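ArsR family transcriptional regulator (Comamonas testosteroni, PDB 6UVU) is an Sb(III)-responsive transcriptional repressor that probably binds DNA as a dimer through a winged helix-turn-helix domain. Local coordinates at residues D22-S26 with A27-E31; V33-F36 with K37-N41; V66-K69 with P70-S74; R106-E109 with L110-L114. All blocks are in the same frame, centred on the assembly; numbering follows the deposited sequence.

Interactions 1 and 2 lie in series on helix 26-39: interaction 1 starts it, interaction 2 ends it, and their centres are 15 Å apart. Interaction 4 lies on helix 102-121. It touches interaction 2 through M107, where L39 CD1 meets M107 CG at 3.4 Å and F36 CZ meets M107 CE at 3.6 Å. All three also touch the second subunit, so they lie along the dimer interface. Interaction 3 stands apart, at the start of helix 70-82 in the helix-turn-helix, and meets the second subunit through V66 alone. Its centre is 35 Å from that of interaction 1 and 20 Å from that of interaction 2.

Interaction 1: D22-S26 with A27-E31; sequences DLITS and AEAGE
E28 folds its side chain back over I24 and T25 at the start of helix 26-39. Its CB rests against I24 CG1 at 3.7 Å. CG leaves CB beside the backbone N (chi1 -39°), which turns the chain back toward the preceding loop. There E28 CG passes T25 OG1 at 3.2 Å. The carboxylate then reaches T25, where E28 OE1 accepts from T25 N at 2.9 Å. That bond is nearly straight, at 168°, and meets the anti side of OE1, 19° out of the carboxylate plane. A weak bond from T25 OG1 also ends on OE1, and a water lies within bonding distance of both OE1 and L23 O. The second oxygen, OE2, forms a salt bridge with R21.

The exchange is reciprocal. T25 is the N-cap, and its OG1 accepts from E28 N at 3.1 Å and weakly from A27 N. T25 and E28 thus form a capping box, which gives these two N-H groups an acceptor at the open helix end. An alanine in place of E28 would probably leave T25 N without its acceptor and R21 without this charged partner.

The first full turn follows, with A29 N donating to T25 O at 2.8 Å. I24 CD1 lies on A29, 3.7 Å from A29 CB. I24 and E28 both pack on I115 of the second subunit, and I24 O accepts from R46 of that subunit.

Interaction 2: V33-F36 with K37-N41; sequences VVLF and KVLAN
A40 and F36 meet where helix 26-39 breaks off, and the bond between them is badly bent. A40 N comes within 2.7 Å of F36 O, but the angle at the hydrogen is 118°, so the bond is weak despite the short distance. A40 CB also sits close to F36 O. A40 then leaves the helix as the centre of an inverse gamma turn, in which N41 N bonds weakly to L39 O.

The preceding turns are regular. K37 N donates to V33 O at 2.9 Å, V38 N to V34 O and L39 N to L35 O. V38 CG2 stands 3.4 Å from V34 O.

The turn joins helix 26-39 to helix 42-54 in the winged helix-turn-helix fold of the ArsR family. N41 is the N-cap of helix 42-54, and its OD1 accepts from R44 N. The R44 side chain reaches back to the carbonyls of K37 and V38.

L35 and L39 lie side by side, pointing the same way, and touch through their CD1 atoms at 3.7 Å. L35 CG stands opposite the backbone N (chi1 167°), which carries its CD1 down the helix toward L39. Both leucines pack on M107 of helix 102-121. K37 runs back extended along the helix, and its CE crosses V33 CG1 at 3.7 Å. V33 faces L45 of the second subunit, while F36 packs on L39 of that subunit.

Interaction 3: V66-K69 with P70-S74; sequences VGMK and PQAVS
M68 and V73 make the main apolar contact between the loop 66-69 and the first turn of helix 70-82. M68 touches a single methyl, V73 CG2, with several of its atoms. M68 CB lies 3.6 Å from V73 CG2. The chain runs on extended through CG to SD, then bends at chi3 (57°), and this bend brings M68 CE back to within 3.8 Å of the same V73 CG2. SD lies a little farther off, so the thioether curls round the methyl while the two side chains cross at a slant. M68 CE also stands 4.4 Å from A72 CB. V66 adds a looser touch, with its CG2 at 4.4 Å from V73 CG2. K69 O makes a van der Waals touch with the same methyl, 3.5 Å from V73 CG2.

This is the turn of the helix-turn-helix. Helix 59-65 ends just before V66, G67 centres an inverse gamma turn, and helix 70-82 starts at P70. In ArsR-family repressors the second helix of this motif is the recognition helix, and helix 70-82 probably has that role here. V73 joins the pair, since it also packs on V59 and A63 of helix 59-65 and on L47 of helix 42-54. M68 leans on T43 of helix 42-54.

Among polar contacts, one backbone bond is clear. V73 N donates to K69 O at 3.1 Å and 172°, which closes the first helical turn. K69 holds the N-cap position. P70 follows it at the first helical position, where the lack of an N-H costs no helical bond.

Interaction 4: R106-E109 with L110-L114; sequences RMLE and LGLCL
L108 and L112 sit one turn apart on helix 102-121, and their side chains cross at a slant. L108 CD1 comes to 4.1 Å from L112 CG. L112 CG lies beside its own backbone N (chi1 -63°), which lays it 3.2 Å from L108 O. That L108 O also accepts from L112 N at 2.9 Å, so it takes the N-H of L112 and lies close against its CG. On another face, M107 SD stands 4.3 Å from L110 CD2.

Backbone bonds set this spacing. L110 N, G111 N and C113 N donate to R106 O, M107 O and E109 O. G111 has no side chain here, and a CB would come tight on L108 O, at 3.3 Å.

Helix 42-54 covers the leucines. L108 packs on its L45, H49 and A52, and L112 also meets H49. An alanine in place of L112 would probably open a gap beside L108 and H49.

M107 points to a different face, toward helix 26-39, and also touches L110 of the second subunit. The charged ends cross the interface too. R106 forms a salt bridge with E117 of the second subunit, and E109 OE2 accepts from K15 N of that subunit. One helix thus serves the core of its own chain and the interface, as does the C-terminal dimerisation helix of ArsR-family repressors.

Interaction 1: D22-S26 with A27-E31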
loop_
_atom_site.group_PDB
_atom_site.type_symbol
_atom_site.label_atom_id
_atom_site.label_comp_id
_atom_site.label_asym_id
_atom_site.label_seq_id
_atom_site.Cartn_x
_atom_site.Cartn_y
_atom_site.Cartn_z
ATOM N N ASP B 22 -16.719 2.989 -11.666
ATOM C CA ASP B 22 -16.670 1.681 -12.303
ATOM C C ASP B 22 -15.461 0.884 -11.827
ATOM O O ASP B 22 -14.438 1.441 -11.399
ATOM C CB ASP B 22 -16.605 1.823 -13.820
ATOM C CG ASP B 22 -17.827 2.463 -14.376
ATOM O OD1 ASP B 22 -18.934 1.964 -14.065
ATOM O OD2 ASP B 22 -17.678 3.476 -15.094
ATOM N N LEU B 23 -15.590 -0.440 -11.927
ATOM C CA LEU B 23 -14.494 -1.349 -11.643
ATOM C C LEU B 23 -13.194 -0.856 -12.272
ATOM O O LEU B 23 -13.146 -0.515 -13.458
ATOM C CB LEU B 23 -14.841 -2.747 -12.154
ATOM C CG LEU B 23 -13.831 -3.826 -11.775
ATOM C CD1 LEU B 23 -13.780 -3.993 -10.261
ATOM C CD2 LEU B 23 -14.167 -5.149 -12.483
ATOM N N ILE B 24 -12.150 -0.776 -11.447
ATOM C CA ILE B 24 -10.860 -0.297 -11.920
ATOM C C ILE B 24 -10.383 -1.187 -13.064
ATOM O O ILE B 24 -10.497 -2.420 -13.008
ATOM C CB ILE B 24 -9.860 -0.250 -10.754
ATOM C CG1 ILE B 24 -8.516 0.286 -11.214
ATOM C CG2 ILE B 24 -9.658 -1.617 -10.134
ATOM C CD1 ILE B 24 -7.448 0.070 -10.181
ATOM N N THR B 25 -9.898 -0.562 -14.132
ATOM C CA THR B 25 -9.416 -1.317 -15.280
ATOM C C THR B 25 -7.967 -1.734 -15.051
ATOM O O THR B 25 -7.273 -1.200 -14.183
ATOM C CB THR B 25 -9.536 -0.488 -16.567
ATOM O OG1 THR B 25 -8.506 0.505 -16.613
ATOM C CG2 THR B 25 -10.879 0.227 -16.624
ATOM N N SER B 26 -7.506 -2.703 -15.844
ATOM C CA SER B 26 -6.099 -3.085 -15.769
ATOM C C SER B 26 -5.181 -1.919 -16.124
ATOM O O SER B 26 -4.032 -1.876 -15.671
ATOM C CB SER B 26 -5.823 -4.282 -16.678
ATOM O OG SER B 26 -6.319 -5.479 -16.103
ATOM N N ALA B 27 -5.670 -0.959 -16.911
ATOM C CA ALA B 27 -4.869 0.217 -17.241
ATOM C C ALA B 27 -4.692 1.121 -16.029
ATOM O O ALA B 27 -3.573 1.540 -15.713
ATOM C CB ALA B 27 -5.511 0.989 -18.396
ATOM N N GLU B 28 -5.789 1.450 -15.340
ATOM C CA GLU B 28 -5.673 2.255 -14.125
ATOM C C GLU B 28 -4.975 1.488 -13.008
ATOM O O GLU B 28 -4.288 2.087 -12.177
ATOM C CB GLU B 28 -7.052 2.706 -13.647
ATOM C CG GLU B 28 -8.017 3.109 -14.740
ATOM C CD GLU B 28 -9.425 3.266 -14.210
ATOM O OE1 GLU B 28 -10.183 2.276 -14.214
ATOM O OE2 GLU B 28 -9.767 4.371 -13.759
ATOM N N ALA B 29 -5.152 0.167 -12.960
ATOM C CA ALA B 29 -4.487 -0.627 -11.935
ATOM C C ALA B 29 -2.975 -0.576 -12.070
ATOM O O ALA B 29 -2.277 -0.652 -11.056
ATOM C CB ALA B 29 -4.969 -2.079 -11.987
ATOM N N GLY B 30 -2.462 -0.417 -13.293
ATOM C CA GLY B 30 -1.023 -0.435 -13.496
ATOM C C GLY B 30 -0.299 0.646 -12.718
ATOM O O GLY B 30 0.718 0.382 -12.073
ATOM N N GLU B 31 -0.817 1.873 -12.750
ATOM C CA GLU B 31 -0.096 2.965 -12.105
ATOM C C GLU B 31 -0.114 2.832 -10.589
ATOM O O GLU B 31 0.877 3.163 -9.922
ATOM C CB GLU B 31 -0.672 4.317 -12.521
ATOM C CG GLU B 31 0.253 5.480 -12.171
ATOM C CD GLU B 31 1.673 5.263 -12.684
ATOM O OE1 GLU B 31 2.632 5.430 -11.893
ATOM O OE2 GLU B 31 1.825 4.909 -13.878
HETATM O O HOH W 1 -13.332 2.018 -14.173
#

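Interaction 2: V33-F36 with K37-N41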
loop_
_atom_site.group_PDB
_atom_site.type_symbol
_atom_site.label_atom_id
_atom_site.label_comp_id
_atom_site.label_asym_id
_atom_site.label_seq_id
_atom_site.Cartn_x
_atom_site.Cartn_y
_atom_site.Cartn_z
ATOM N N VAL B 33 -0.530 -0.050 -8.890
ATOM C CA VAL B 33 0.233 -1.248 -8.541
ATOM C C VAL B 33 1.712 -0.910 -8.376
ATOM O O VAL B 33 2.394 -1.434 -7.483
ATOM C CB VAL B 33 0.005 -2.341 -9.608
ATOM C CG1 VAL B 33 1.102 -3.372 -9.582
ATOM C CG2 VAL B 33 -1.353 -3.019 -9.395
ATOM N N VAL B 34 2.228 -0.022 -9.228
ATOM C CA VAL B 34 3.620 0.406 -9.109
ATOM C C VAL B 34 3.854 1.115 -7.777
ATOM O O VAL B 34 4.886 0.913 -7.123
ATOM C CB VAL B 34 4.011 1.283 -10.319
ATOM C CG1 VAL B 34 5.415 1.844 -10.167
ATOM C CG2 VAL B 34 3.902 0.476 -11.614
ATOM N N LEU B 35 2.894 1.935 -7.339
ATOM C CA LEU B 35 2.987 2.548 -6.011
ATOM C C LEU B 35 3.163 1.485 -4.927
ATOM O O LEU B 35 4.091 1.562 -4.111
ATOM C CB LEU B 35 1.746 3.408 -5.750
ATOM C CG LEU B 35 1.462 3.907 -4.326
ATOM C CD1 LEU B 35 2.609 4.763 -3.800
ATOM C CD2 LEU B 35 0.163 4.680 -4.292
ATOM N N PHE B 36 2.306 0.449 -4.934
ATOM C CA PHE B 36 2.376 -0.571 -3.893
ATOM C C PHE B 36 3.661 -1.396 -3.982
ATOM O O PHE B 36 4.208 -1.802 -2.946
ATOM C CB PHE B 36 1.148 -1.478 -3.971
ATOM C CG PHE B 36 -0.118 -0.833 -3.478
ATOM C CD1 PHE B 36 -0.254 -0.485 -2.147
ATOM C CD2 PHE B 36 -1.182 -0.599 -4.343
ATOM C CE1 PHE B 36 -1.420 0.090 -1.686
ATOM C CE2 PHE B 36 -2.363 -0.015 -3.884
ATOM C CZ PHE B 36 -2.480 0.327 -2.552
ATOM N N LYS B 37 4.146 -1.690 -5.209
ATOM C CA LYS B 37 5.406 -2.423 -5.348
ATOM C C LYS B 37 6.564 -1.670 -4.695
ATOM O O LYS B 37 7.383 -2.264 -3.988
ATOM C CB LYS B 37 5.726 -2.699 -6.823
ATOM C CG LYS B 37 4.914 -3.819 -7.474
ATOM C CD LYS B 37 5.377 -4.074 -8.911
ATOM C CE LYS B 37 4.387 -4.967 -9.679
ATOM N NZ LYS B 37 4.787 -5.085 -11.116
ATOM N N VAL B 38 6.646 -0.360 -4.923
ATOM C CA VAL B 38 7.689 0.439 -4.284
ATOM C C VAL B 38 7.588 0.344 -2.758
ATOM O O VAL B 38 8.589 0.144 -2.059
ATOM C CB VAL B 38 7.610 1.894 -4.776
ATOM C CG1 VAL B 38 8.485 2.784 -3.921
ATOM C CG2 VAL B 38 8.023 1.976 -6.230
ATOM N N LEU B 39 6.377 0.453 -2.215
ATOM C CA LEU B 39 6.223 0.388 -0.768
ATOM C C LEU B 39 6.287 -1.026 -0.196
ATOM O O LEU B 39 6.468 -1.170 1.023
ATOM C CB LEU B 39 4.900 1.029 -0.375
ATOM C CG LEU B 39 4.886 2.534 -0.587
ATOM C CD1 LEU B 39 3.466 2.965 -0.659
ATOM C CD2 LEU B 39 5.636 3.236 0.552
ATOM N N ALA B 40 6.145 -2.066 -1.023
ATOM C CA ALA B 40 6.042 -3.430 -0.500
ATOM C C ALA B 40 7.401 -4.047 -0.199
ATOM O O ALA B 40 7.702 -5.147 -0.688
ATOM C CB ALA B 40 5.284 -4.323 -1.490
ATOM N N ASN B 41 8.220 -3.354 0.594
ATOM C CA ASN B 41 9.511 -3.862 1.045
ATOM C C ASN B 41 9.857 -3.248 2.397
ATOM O O ASN B 41 9.837 -2.026 2.559
ATOM C CB ASN B 41 10.620 -3.557 0.038
ATOM C CG ASN B 41 11.992 -4.006 0.516
ATOM O OD1 ASN B 41 12.727 -3.240 1.135
ATOM N ND2 ASN B 41 12.343 -5.252 0.220
#

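Interaction 3: V66-K69 with P70-S74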
loop_
_atom_site.group_PDB
_atom_site.type_symbol
_atom_site.label_atom_id
_atom_site.label_comp_id
_atom_site.label_asym_id
_atom_site.label_seq_id
_atom_site.Cartn_x
_atom_site.Cartn_y
_atom_site.Cartn_z
ATOM N N VAL B 66 18.414 3.791 10.512
ATOM C CA VAL B 66 17.952 2.412 10.376
ATOM C C VAL B 66 19.122 1.506 10.733
ATOM O O VAL B 66 20.211 1.987 11.069
ATOM C CB VAL B 66 17.419 2.142 8.958
ATOM C CG1 VAL B 66 16.263 3.083 8.648
ATOM C CG2 VAL B 66 18.527 2.317 7.913
ATOM N N GLY B 67 18.937 0.198 10.677
ATOM C CA GLY B 67 20.061 -0.619 11.106
ATOM C C GLY B 67 21.030 -1.047 10.020
ATOM O O GLY B 67 21.357 -2.237 9.951
ATOM N N MET B 68 21.521 -0.130 9.179
ATOM C CA MET B 68 22.125 -0.552 7.915
ATOM C C MET B 68 23.435 0.175 7.617
ATOM O O MET B 68 23.760 1.203 8.212
ATOM C CB MET B 68 21.149 -0.346 6.754
ATOM C CG MET B 68 19.864 -1.132 6.894
ATOM S SD MET B 68 18.678 -0.707 5.612
ATOM C CE MET B 68 19.634 -1.065 4.137
ATOM N N LYS B 69 24.191 -0.393 6.663
ATOM C CA LYS B 69 25.483 0.122 6.228
ATOM C C LYS B 69 25.290 1.203 5.170
ATOM O O LYS B 69 24.416 1.078 4.311
ATOM C CB LYS B 69 26.339 -1.003 5.657
ATOM C CG LYS B 69 26.645 -2.101 6.649
ATOM C CD LYS B 69 26.835 -3.445 5.961
ATOM C CE LYS B 69 27.129 -4.520 6.992
ATOM N NZ LYS B 69 28.217 -4.089 7.927
ATOM N N PRO B 70 26.103 2.261 5.193
ATOM C CA PRO B 70 25.888 3.357 4.233
ATOM C C PRO B 70 25.876 2.905 2.785
ATOM O O PRO B 70 25.084 3.425 1.990
ATOM C CB PRO B 70 27.059 4.308 4.517
ATOM C CG PRO B 70 27.471 3.991 5.913
ATOM C CD PRO B 70 27.254 2.517 6.071
ATOM N N GLN B 71 26.714 1.934 2.419
ATOM C CA GLN B 71 26.833 1.579 1.004
ATOM C C GLN B 71 25.557 0.929 0.479
ATOM O O GLN B 71 25.107 1.242 -0.630
ATOM C CB GLN B 71 28.041 0.667 0.783
ATOM C CG GLN B 71 29.207 1.368 0.094
ATOM C CD GLN B 71 28.786 2.104 -1.180
ATOM O OE1 GLN B 71 28.081 1.551 -2.028
ATOM N NE2 GLN B 71 29.213 3.359 -1.311
ATOM N N ALA B 72 24.963 0.024 1.264
ATOM C CA ALA B 72 23.683 -0.560 0.885
ATOM C C ALA B 72 22.577 0.491 0.865
ATOM O O ALA B 72 21.734 0.497 -0.041
ATOM C CB ALA B 72 23.328 -1.691 1.849
ATOM N N VAL B 73 22.547 1.375 1.871
ATOM C CA VAL B 73 21.540 2.437 1.900
ATOM C C VAL B 73 21.715 3.352 0.698
ATOM O O VAL B 73 20.738 3.759 0.049
ATOM C CB VAL B 73 21.617 3.231 3.221
ATOM C CG1 VAL B 73 20.787 4.508 3.128
ATOM C CG2 VAL B 73 21.141 2.391 4.396
ATOM N N SER B 74 22.970 3.682 0.380
ATOM C CA SER B 74 23.238 4.572 -0.743
ATOM C C SER B 74 22.653 4.005 -2.020
ATOM O O SER B 74 21.959 4.702 -2.767
ATOM C CB SER B 74 24.744 4.797 -0.901
ATOM O OG SER B 74 25.018 5.515 -2.098
#

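Interaction 4: R106-E109 with L110-L114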
loop_
_atom_site.group_PDB
_atom_site.type_symbol
_atom_site.label_atom_id
_atom_site.label_comp_id
_atom_site.label_asym_id
_atom_site.label_seq_id
_atom_site.Cartn_x
_atom_site.Cartn_y
_atom_site.Cartn_z
ATOM N N ARG B 106 1.357 9.945 0.947
ATOM C CA ARG B 106 0.059 9.656 1.554
ATOM C C ARG B 106 -0.089 8.175 1.896
ATOM O O ARG B 106 -0.711 7.827 2.915
ATOM C CB ARG B 106 -1.082 10.073 0.625
ATOM C CG ARG B 106 -0.838 11.286 -0.236
ATOM C CD ARG B 106 -2.039 12.197 -0.248
ATOM N NE ARG B 106 -3.283 11.531 -0.638
ATOM C CZ ARG B 106 -3.983 11.837 -1.733
ATOM N NH1 ARG B 106 -3.558 12.794 -2.553
ATOM N NH2 ARG B 106 -5.112 11.191 -2.018
ATOM N N MET B 107 0.471 7.292 1.068
ATOM C CA MET B 107 0.344 5.856 1.314
ATOM C C MET B 107 1.192 5.427 2.501
ATOM O O MET B 107 0.755 4.606 3.321
ATOM C CB MET B 107 0.712 5.062 0.053
ATOM C CG MET B 107 0.245 3.581 0.071
ATOM S SD MET B 107 -1.545 3.285 0.287
ATOM C CE MET B 107 -2.148 3.709 -1.350
ATOM N N LEU B 108 2.404 5.985 2.622
ATOM C CA LEU B 108 3.191 5.797 3.837
ATOM C C LEU B 108 2.453 6.325 5.064
ATOM O O LEU B 108 2.408 5.652 6.093
ATOM C CB LEU B 108 4.561 6.475 3.697
ATOM C CG LEU B 108 5.357 6.817 4.960
ATOM C CD1 LEU B 108 5.904 5.577 5.630
ATOM C CD2 LEU B 108 6.519 7.800 4.656
ATOM N N GLU B 109 1.855 7.518 4.974
ATOM C CA GLU B 109 1.135 8.079 6.117
ATOM C C GLU B 109 -0.037 7.193 6.522
ATOM O O GLU B 109 -0.317 7.026 7.716
ATOM C CB GLU B 109 0.637 9.492 5.800
ATOM C CG GLU B 109 1.731 10.568 5.713
ATOM C CD GLU B 109 1.149 11.926 5.330
ATOM O OE1 GLU B 109 -0.095 12.011 5.158
ATOM O OE2 GLU B 109 1.920 12.907 5.214
ATOM N N LEU B 110 -0.756 6.642 5.541
ATOM C CA LEU B 110 -1.847 5.723 5.860
ATOM C C LEU B 110 -1.320 4.497 6.585
ATOM O O LEU B 110 -1.866 4.081 7.616
ATOM C CB LEU B 110 -2.598 5.310 4.594
ATOM C CG LEU B 110 -3.718 4.289 4.847
ATOM C CD1 LEU B 110 -4.757 4.851 5.824
ATOM C CD2 LEU B 110 -4.371 3.870 3.529
ATOM N N GLY B 111 -0.236 3.926 6.076
ATOM C CA GLY B 111 0.420 2.848 6.784
ATOM C C GLY B 111 0.756 3.206 8.218
ATOM O O GLY B 111 0.578 2.392 9.123
ATOM N N LEU B 112 1.247 4.433 8.444
ATOM C CA LEU B 112 1.613 4.851 9.796
ATOM C C LEU B 112 0.385 4.935 10.694
ATOM O O LEU B 112 0.430 4.509 11.853
ATOM C CB LEU B 112 2.368 6.195 9.761
ATOM C CG LEU B 112 3.712 6.199 9.008
ATOM C CD1 LEU B 112 4.264 7.626 8.818
ATOM C CD2 LEU B 112 4.754 5.316 9.692
ATOM N N CYS B 113 -0.724 5.471 10.175
ATOM C CA CYS B 113 -1.950 5.542 10.964
ATOM C C CYS B 113 -2.463 4.150 11.314
ATOM O O CYS B 113 -2.958 3.940 12.421
ATOM C CB CYS B 113 -3.018 6.344 10.223
ATOM S SG CYS B 113 -2.524 8.054 9.845
ATOM N N LEU B 114 -2.325 3.181 10.398
ATOM C CA LEU B 114 -2.786 1.816 10.664
ATOM C C LEU B 114 -1.928 1.132 11.724
ATOM O O LEU B 114 -2.439 0.352 12.537
ATOM C CB LEU B 114 -2.797 0.994 9.372
ATOM C CG LEU B 114 -3.756 1.441 8.253
ATOM C CD1 LEU B 114 -3.555 0.633 6.981
ATOM C CD2 LEU B 114 -5.218 1.344 8.683
#